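Local coordinates for phiAB6 tailspike (Unidentified phage, PDB 5JS4), which fragments the exopolysaccharide of Acinetobacter baumannii, working as a trimeric beta-helix tailspike of the phage, at residues M193-D198 with N210-M215; L369-N374 with L392-N397; V648-H653 with S687-A692. One frame throughout, in Å; residues are numbered along the deposited sequence.

Interaction 1: residues M193-D198 with N210-M215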
# COMPACT_ATOMS: atom_id res chain seq x y z
N MET A 193 -16.86 -61.36 -34.69
CA MET A 193 -15.96 -61.18 -33.56
C MET A 193 -14.52 -61.43 -33.97
O MET A 193 -14.23 -62.39 -34.68
CB MET A 193 -16.32 -62.15 -32.43
CG MET A 193 -17.55 -61.78 -31.63
SD MET A 193 -19.09 -62.01 -32.55
CE MET A 193 -20.28 -61.84 -31.22
N LEU A 194 -13.63 -60.56 -33.50
CA LEU A 194 -12.20 -60.85 -33.49
C LEU A 194 -11.96 -62.06 -32.59
O LEU A 194 -12.81 -62.40 -31.76
CB LEU A 194 -11.42 -59.65 -32.95
CG LEU A 194 -11.47 -58.38 -33.79
CD1 LEU A 194 -10.90 -57.20 -33.02
CD2 LEU A 194 -10.72 -58.57 -35.10
N ASP A 195 -10.80 -62.69 -32.73
CA ASP A 195 -10.47 -63.86 -31.91
C ASP A 195 -10.49 -63.56 -30.40
O ASP A 195 -10.74 -64.46 -29.60
CB ASP A 195 -9.12 -64.44 -32.33
CG ASP A 195 -9.15 -65.09 -33.71
OD1 ASP A 195 -10.25 -65.35 -34.24
OD2 ASP A 195 -8.06 -65.35 -34.26
N ASN A 196 -10.24 -62.31 -30.03
CA ASN A 196 -10.34 -61.87 -28.63
C ASN A 196 -11.77 -61.59 -28.16
O ASN A 196 -11.99 -61.24 -27.00
CB ASN A 196 -9.45 -60.63 -28.38
CG ASN A 196 -9.91 -59.40 -29.15
OD1 ASN A 196 -11.06 -59.28 -29.55
ND2 ASN A 196 -8.98 -58.46 -29.35
N GLY A 197 -12.75 -61.74 -29.06
CA GLY A 197 -14.16 -61.59 -28.71
C GLY A 197 -14.78 -60.23 -29.02
O GLY A 197 -16.00 -60.10 -28.98
N ASP A 198 -13.95 -59.24 -29.31
CA ASP A 198 -14.45 -57.89 -29.61
C ASP A 198 -15.12 -57.88 -30.99
O ASP A 198 -14.61 -58.49 -31.93
CB ASP A 198 -13.31 -56.88 -29.58
CG ASP A 198 -12.66 -56.74 -28.21
OD1 ASP A 198 -13.17 -57.33 -27.23
OD2 ASP A 198 -11.64 -56.03 -28.11
N ASN A 210 -9.09 -60.43 -43.26
CA ASN A 210 -9.15 -60.94 -41.89
C ASN A 210 -8.87 -59.80 -40.91
O ASN A 210 -7.75 -59.31 -40.84
CB ASN A 210 -8.12 -62.06 -41.73
CG ASN A 210 -8.17 -62.71 -40.36
OD1 ASN A 210 -8.89 -62.27 -39.46
ND2 ASN A 210 -7.39 -63.78 -40.19
N PRO A 211 -9.89 -59.40 -40.12
CA PRO A 211 -9.70 -58.26 -39.22
C PRO A 211 -8.69 -58.52 -38.09
O PRO A 211 -8.20 -57.57 -37.49
CB PRO A 211 -11.10 -58.01 -38.66
CG PRO A 211 -11.77 -59.34 -38.73
CD PRO A 211 -11.22 -60.01 -39.96
N ASN A 212 -8.40 -59.79 -37.82
CA ASN A 212 -7.41 -60.17 -36.81
C ASN A 212 -5.98 -59.79 -37.19
O ASN A 212 -5.14 -59.59 -36.31
CB ASN A 212 -7.48 -61.67 -36.53
CG ASN A 212 -8.80 -62.08 -35.91
OD1 ASN A 212 -9.06 -61.81 -34.74
ND2 ASN A 212 -9.64 -62.74 -36.69
N VAL A 213 -5.71 -59.71 -38.49
CA VAL A 213 -4.38 -59.30 -38.98
C VAL A 213 -4.41 -58.01 -39.80
O VAL A 213 -3.37 -57.38 -39.99
CB VAL A 213 -3.71 -60.42 -39.82
CG1 VAL A 213 -3.52 -61.67 -38.97
CG2 VAL A 213 -4.52 -60.75 -41.08
N ASP A 214 -5.59 -57.60 -40.27
CA ASP A 214 -5.74 -56.43 -41.13
C ASP A 214 -7.08 -55.74 -40.89
O ASP A 214 -8.12 -56.22 -41.35
CB ASP A 214 -5.61 -56.84 -42.60
CG ASP A 214 -5.88 -55.70 -43.57
OD1 ASP A 214 -5.75 -54.52 -43.19
OD2 ASP A 214 -6.22 -55.99 -44.74
N MET A 215 -7.06 -54.60 -40.21
CA MET A 215 -8.28 -53.87 -39.86
C MET A 215 -8.77 -52.93 -40.97
O MET A 215 -9.77 -52.23 -40.78
CB MET A 215 -8.10 -53.10 -38.55
CG MET A 215 -8.27 -53.96 -37.30
SD MET A 215 -9.94 -54.61 -37.08
CE MET A 215 -10.88 -53.11 -36.80
O HOH W 1 -12.12 -63.83 -35.72
O HOH W 2 -8.17 -60.78 -31.87

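Interaction 2: residues L369-N374 with L392-N397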
# COMPACT_ATOMS: atom_id res chain seq x y z
N LEU A 369 2.70 -26.79 -0.88
CA LEU A 369 3.90 -27.61 -1.06
C LEU A 369 4.44 -28.02 0.30
O LEU A 369 4.54 -27.20 1.21
CB LEU A 369 4.97 -26.86 -1.84
CG LEU A 369 4.54 -26.36 -3.23
CD1 LEU A 369 5.69 -25.63 -3.90
CD2 LEU A 369 4.06 -27.49 -4.12
N ILE A 370 4.79 -29.30 0.41
CA ILE A 370 5.15 -29.91 1.69
C ILE A 370 6.48 -30.66 1.57
O ILE A 370 6.63 -31.54 0.73
CB ILE A 370 4.05 -30.88 2.18
CG1 ILE A 370 2.66 -30.23 2.10
CG2 ILE A 370 4.32 -31.34 3.60
CD1 ILE A 370 1.91 -30.48 0.81
N ASN A 371 7.42 -30.30 2.45
CA ASN A 371 8.80 -30.83 2.42
C ASN A 371 9.54 -30.33 1.18
O ASN A 371 9.29 -29.21 0.73
CB ASN A 371 8.83 -32.36 2.58
CG ASN A 371 8.14 -32.83 3.84
OD1 ASN A 371 8.29 -32.23 4.91
ND2 ASN A 371 7.38 -33.91 3.74
N PHE A 372 10.43 -31.15 0.62
CA PHE A 372 11.37 -30.75 -0.44
C PHE A 372 12.52 -29.89 0.11
O PHE A 372 12.43 -29.33 1.20
CB PHE A 372 10.70 -30.01 -1.61
CG PHE A 372 9.70 -30.83 -2.36
CD1 PHE A 372 10.10 -31.74 -3.33
CD2 PHE A 372 8.34 -30.67 -2.12
CE1 PHE A 372 9.18 -32.49 -4.03
CE2 PHE A 372 7.41 -31.42 -2.83
CZ PHE A 372 7.82 -32.33 -3.78
N TYR A 373 13.59 -29.81 -0.67
CA TYR A 373 14.77 -29.03 -0.32
C TYR A 373 14.51 -27.57 -0.70
O TYR A 373 14.33 -26.72 0.18
CB TYR A 373 15.99 -29.60 -1.05
CG TYR A 373 17.31 -28.99 -0.67
CD1 TYR A 373 17.91 -29.28 0.56
CD2 TYR A 373 17.99 -28.15 -1.55
CE1 TYR A 373 19.13 -28.73 0.90
CE2 TYR A 373 19.22 -27.60 -1.21
CZ TYR A 373 19.78 -27.89 0.02
OH TYR A 373 21.00 -27.35 0.36
N ASN A 374 14.47 -27.29 -2.00
CA ASN A 374 13.90 -26.06 -2.52
C ASN A 374 12.54 -26.42 -3.09
O ASN A 374 12.41 -27.37 -3.86
CB ASN A 374 14.78 -25.46 -3.62
CG ASN A 374 16.16 -25.07 -3.13
OD1 ASN A 374 17.17 -25.35 -3.77
ND2 ASN A 374 16.21 -24.40 -1.98
N LEU A 392 3.51 -23.02 2.07
CA LEU A 392 4.81 -23.61 1.81
C LEU A 392 5.40 -24.11 3.12
O LEU A 392 5.98 -23.33 3.88
CB LEU A 392 5.73 -22.58 1.13
CG LEU A 392 5.21 -22.01 -0.19
CD1 LEU A 392 6.19 -21.00 -0.77
CD2 LEU A 392 4.91 -23.11 -1.20
N TYR A 393 5.24 -25.40 3.38
CA TYR A 393 5.53 -25.99 4.68
C TYR A 393 6.72 -26.94 4.63
O TYR A 393 6.85 -27.75 3.70
CB TYR A 393 4.31 -26.75 5.21
CG TYR A 393 3.22 -25.91 5.86
CD1 TYR A 393 2.73 -24.76 5.25
CD2 TYR A 393 2.64 -26.31 7.06
CE1 TYR A 393 1.72 -24.01 5.84
CE2 TYR A 393 1.63 -25.57 7.65
CZ TYR A 393 1.17 -24.42 7.03
OH TYR A 393 0.17 -23.67 7.61
N TYR A 394 7.58 -26.84 5.64
CA TYR A 394 8.64 -27.83 5.92
C TYR A 394 9.77 -27.93 4.89
O TYR A 394 10.45 -28.96 4.83
CB TYR A 394 8.04 -29.24 6.14
CG TYR A 394 6.76 -29.32 6.93
CD1 TYR A 394 6.52 -28.49 8.02
CD2 TYR A 394 5.78 -30.25 6.60
CE1 TYR A 394 5.34 -28.57 8.74
CE2 TYR A 394 4.60 -30.35 7.32
CZ TYR A 394 4.38 -29.50 8.38
OH TYR A 394 3.20 -29.60 9.09
N SER A 395 10.00 -26.88 4.10
CA SER A 395 11.15 -26.90 3.18
C SER A 395 12.44 -27.03 3.98
O SER A 395 12.54 -26.54 5.11
CB SER A 395 11.20 -25.65 2.30
OG SER A 395 11.32 -24.47 3.07
N GLN A 396 13.43 -27.70 3.41
CA GLN A 396 14.68 -27.95 4.11
C GLN A 396 15.71 -26.85 3.86
O GLN A 396 16.60 -26.63 4.68
CB GLN A 396 15.24 -29.32 3.71
CG GLN A 396 14.36 -30.47 4.18
CD GLN A 396 14.12 -31.52 3.11
OE1 GLN A 396 14.85 -31.60 2.12
NE2 GLN A 396 13.08 -32.33 3.30
N ASN A 397 15.59 -26.15 2.73
CA ASN A 397 16.52 -25.08 2.37
C ASN A 397 15.80 -23.76 2.11
O ASN A 397 16.16 -22.73 2.68
CB ASN A 397 17.33 -25.48 1.14
CG ASN A 397 18.39 -24.45 0.78
OD1 ASN A 397 18.34 -23.84 -0.29
ND2 ASN A 397 19.34 -24.25 1.68
O HOH W 3 11.16 -31.67 5.40
O HOH W 4 11.86 -33.68 1.16

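Interaction 3: residues V648-H653 with S687-A692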
# COMPACT_ATOMS: atom_id res chain seq x y z
N VAL A 648 22.63 47.15 3.92
CA VAL A 648 22.31 48.37 4.65
C VAL A 648 21.39 48.11 5.83
O VAL A 648 20.76 47.06 5.93
CB VAL A 648 21.64 49.43 3.74
CG1 VAL A 648 22.54 49.76 2.56
CG2 VAL A 648 20.27 48.97 3.26
N ILE A 649 21.36 49.10 6.72
CA ILE A 649 20.40 49.18 7.81
C ILE A 649 19.28 50.11 7.35
O ILE A 649 19.54 51.21 6.88
CB ILE A 649 21.06 49.77 9.07
CG1 ILE A 649 22.14 48.82 9.60
CG2 ILE A 649 20.02 50.08 10.14
CD1 ILE A 649 23.14 49.49 10.51
N THR A 650 18.03 49.66 7.52
CA THR A 650 16.88 50.48 7.17
C THR A 650 16.00 50.63 8.40
O THR A 650 15.36 49.67 8.83
CB THR A 650 16.09 49.87 6.00
OG1 THR A 650 16.97 49.68 4.88
CG2 THR A 650 14.94 50.79 5.58
N ASN A 651 15.99 51.83 8.97
CA ASN A 651 15.10 52.16 10.08
C ASN A 651 15.24 51.19 11.24
O ASN A 651 14.25 50.73 11.80
CB ASN A 651 13.65 52.20 9.58
CG ASN A 651 12.72 52.92 10.54
OD1 ASN A 651 13.16 53.73 11.35
ND2 ASN A 651 11.43 52.63 10.43
N GLY A 652 16.49 50.89 11.59
CA GLY A 652 16.80 49.86 12.58
C GLY A 652 16.70 50.31 14.02
O GLY A 652 16.62 51.50 14.32
N HIS A 653 16.73 49.33 14.91
CA HIS A 653 16.74 49.57 16.35
C HIS A 653 18.18 49.45 16.84
O HIS A 653 18.93 48.61 16.35
CB HIS A 653 15.87 48.52 17.04
CG HIS A 653 14.46 48.46 16.54
ND1 HIS A 653 13.53 49.43 16.82
CD2 HIS A 653 13.83 47.53 15.79
CE1 HIS A 653 12.38 49.11 16.26
NE2 HIS A 653 12.53 47.96 15.62
N SER A 687 16.68 61.44 5.26
CA SER A 687 15.50 61.40 4.40
C SER A 687 14.83 60.02 4.29
O SER A 687 13.61 59.94 4.22
CB SER A 687 15.87 61.90 3.00
OG SER A 687 16.35 63.22 3.07
N TYR A 688 15.63 58.95 4.27
CA TYR A 688 15.10 57.62 3.94
C TYR A 688 15.38 56.54 5.00
O TYR A 688 15.09 55.37 4.77
CB TYR A 688 15.63 57.18 2.58
CG TYR A 688 15.35 58.19 1.49
CD1 TYR A 688 14.05 58.41 1.06
CD2 TYR A 688 16.37 58.95 0.94
CE1 TYR A 688 13.78 59.35 0.08
CE2 TYR A 688 16.11 59.90 -0.04
CZ TYR A 688 14.81 60.09 -0.47
OH TYR A 688 14.54 61.03 -1.44
N THR A 689 15.89 56.96 6.15
CA THR A 689 16.31 56.04 7.24
C THR A 689 17.14 54.85 6.74
O THR A 689 16.99 53.73 7.22
CB THR A 689 15.12 55.53 8.10
OG1 THR A 689 14.17 54.82 7.30
CG2 THR A 689 14.44 56.69 8.81
N GLU A 690 18.03 55.11 5.79
CA GLU A 690 19.01 54.12 5.37
C GLU A 690 20.38 54.50 5.91
O GLU A 690 20.81 55.66 5.80
CB GLU A 690 19.07 54.01 3.84
CG GLU A 690 20.14 53.05 3.37
CD GLU A 690 20.12 52.83 1.88
OE1 GLU A 690 19.11 52.32 1.37
OE2 GLU A 690 21.14 53.16 1.22
N ALA A 691 21.08 53.54 6.51
CA ALA A 691 22.41 53.77 7.05
C ALA A 691 23.35 52.64 6.70
O ALA A 691 22.93 51.49 6.50
CB ALA A 691 22.35 53.97 8.56
N ALA A 692 24.63 52.98 6.61
CA ALA A 692 25.70 52.00 6.46
C ALA A 692 26.05 51.39 7.81
O ALA A 692 26.46 50.23 7.90
CB ALA A 692 26.92 52.65 5.85
O HOH W 5 16.92 51.41 2.72

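Interaction 1: residues M193-D198 with N210-M215
Asn212 reaches from one loop of the N-terminal region of the tailspike into another, where the chain makes a type I beta turn from Leu194 to Gly197, and it takes hold of that turn by a backbone N-H. The bond is Asp195 N to Asn212 OD1, 2.8 Å long and almost straight at 175°, with the donor in the carbonyl plane on a lone pair. Asn210 OD1 accepts from the backbone N of Asn212, an Asx turn, and separately from Asn212 ND2 at 2.9 Å. The amide is therefore gripped at its nitrogen end by Asn210 and at its oxygen end by Asp195 N. In a second Asx turn, Asn196 OD1 accepts from Asp198 N.

The Asp195 carboxylate and the Asn212 amide are stacked with their planes 25° apart, the side chains crossing at about a right angle and Asp195 CG coming to 3.4 Å from Asn212 OD1.

The apolar part rests on Leu194. With CG anti to the carbonyl carbon (chi1 -65°) and CD1 anti to CA, the two torsions together place CD2 3.6 Å from Pro211 CB, with Met215 SD more loosely beside it. Val200 of strand 199-202, which runs between the two loops, touches Leu194, Pro211 and Met215 alike. At Gly197 the turn meets the second subunit, whose Arg191 donates to Gly197 O.

Two waters complete the seam. One donates to Asn212 OD1 and accepts from Asn196 N; the other accepts from Asn212 ND2 at 2.9 Å and donates to Met193 O and Asp195 OD1.

Interaction 2: residues L369-N374 with L392-N397
Tyr373 and Asn397, whose side chains lie across each other, have the most surface buried where two successive coils of the right-handed parallel beta-helix leave one strand and turn toward the next. Asn397 CB sits over the centre of the Tyr373 ring, 3.5 Å from the centroid and 7° off the normal, a CH-pi contact. Asn397 CG is anti to the backbone N (chi1 -176°), which carries the amide alongside the ring; the two planes are stacked, 7° apart. The same amide is fixed in rotation by Asn374 ND2, which donates to Asn397 OD1 at 2.8 Å on a lone pair in the carbonyl plane. Asn374 and Asn397 lie side by side, pointing the same way, and Asn397 N also bonds Tyr373 O.

Leu369 is third in buried area. It pairs with Leu392 in parallel register, the two leucines pointing the same way into the interior of the coil, with Leu369 CD1 3.8 Å from Leu392 CD2. Backbone bonds from Tyr393 N to Leu369 O, Asn371 N to Tyr393 O and Gln396 N to Phe372 O carry the coil-to-coil register from the strands into the turn.

On the outer side, Ile370 CG2 lies 3.5 Å from Tyr394 CD2, and Asn371 OD1 meets the edge of the Tyr394 ring. Asn371 ND2 donates to Cys344 O and to a bound malonic acid. One water accepts from Gln396 NE2 near Asn371 OD1 and Tyr394 O; another bridges Gln396 NE2 and Phe372 N.

The chemistry divides the contact: apolar packing on the leucine face, an Asn397 amide held by ring face and hydrogen bond together, and Ile370, Asn371 and Tyr394 supplying aliphatic, polar and aromatic parts of a pocket completed by Tyr310 and Arg343, occupied here by an acid probably from the crystallisation liquor.

Interaction 3: residues V648-H653 with S687-A692
Ile649 and Ala691 face each other as an antiparallel hydrogen-bonded pair, with Ile649 N to Ala691 O at 2.9 Å and Ala691 N to Ile649 O at 2.8 Å, and a third bond from Asn651 N to Thr689 O extends the pairing to where helix 684-688 gives way to strand 690-699. Thr650 and Glu690 form the non-hydrogen-bonded pair between.

The Glu690 chain is extended, CG anti to the backbone N (chi1 176°), and crosses Val648 obliquely: Val648 CG1 lies 3.9 Å from Glu690 OE2 and Val648 CG2 4.0 Å from Glu690 OE1. A water donates to Glu690 OE1 and also bonds Thr650 OG1, while Glu690 OE2 is held by Thr680. On the other face Ile649 CB packs against Ala691 CB. Asn651 and Thr689 lie side by side, Asn651 CB 3.5 Å from Thr689 OG1, which donates back to Tyr688 O.

The carboxylate of Glu690 thus finds its partners in Thr680 of its own chain and in water, whereas Asn651 OD1 and Gly652 O share Arg710 of the third subunit, so that the end of this short strand pair is bonded across the trimer interface.

The three contacts follow one another in series along the chain, and none nests in or crosses another. Interaction 1 closes a loop of 11 residues that includes strand 199-202, in the N-terminal region. Interaction 2 closes one coil, 17 residues long between its segments, and ties strands 362-370 and 381-393 with the turns that follow them. Interaction 3 spans 33 residues and joins the short strand 649-650 to the start of strand 690-699 in the C-terminal region. Interactions 1 and 2 have centres about 53 Å apart, on the same side of the chain's centre; interaction 3 lies on the opposite side, its centre about 124 Å from that of interaction 1.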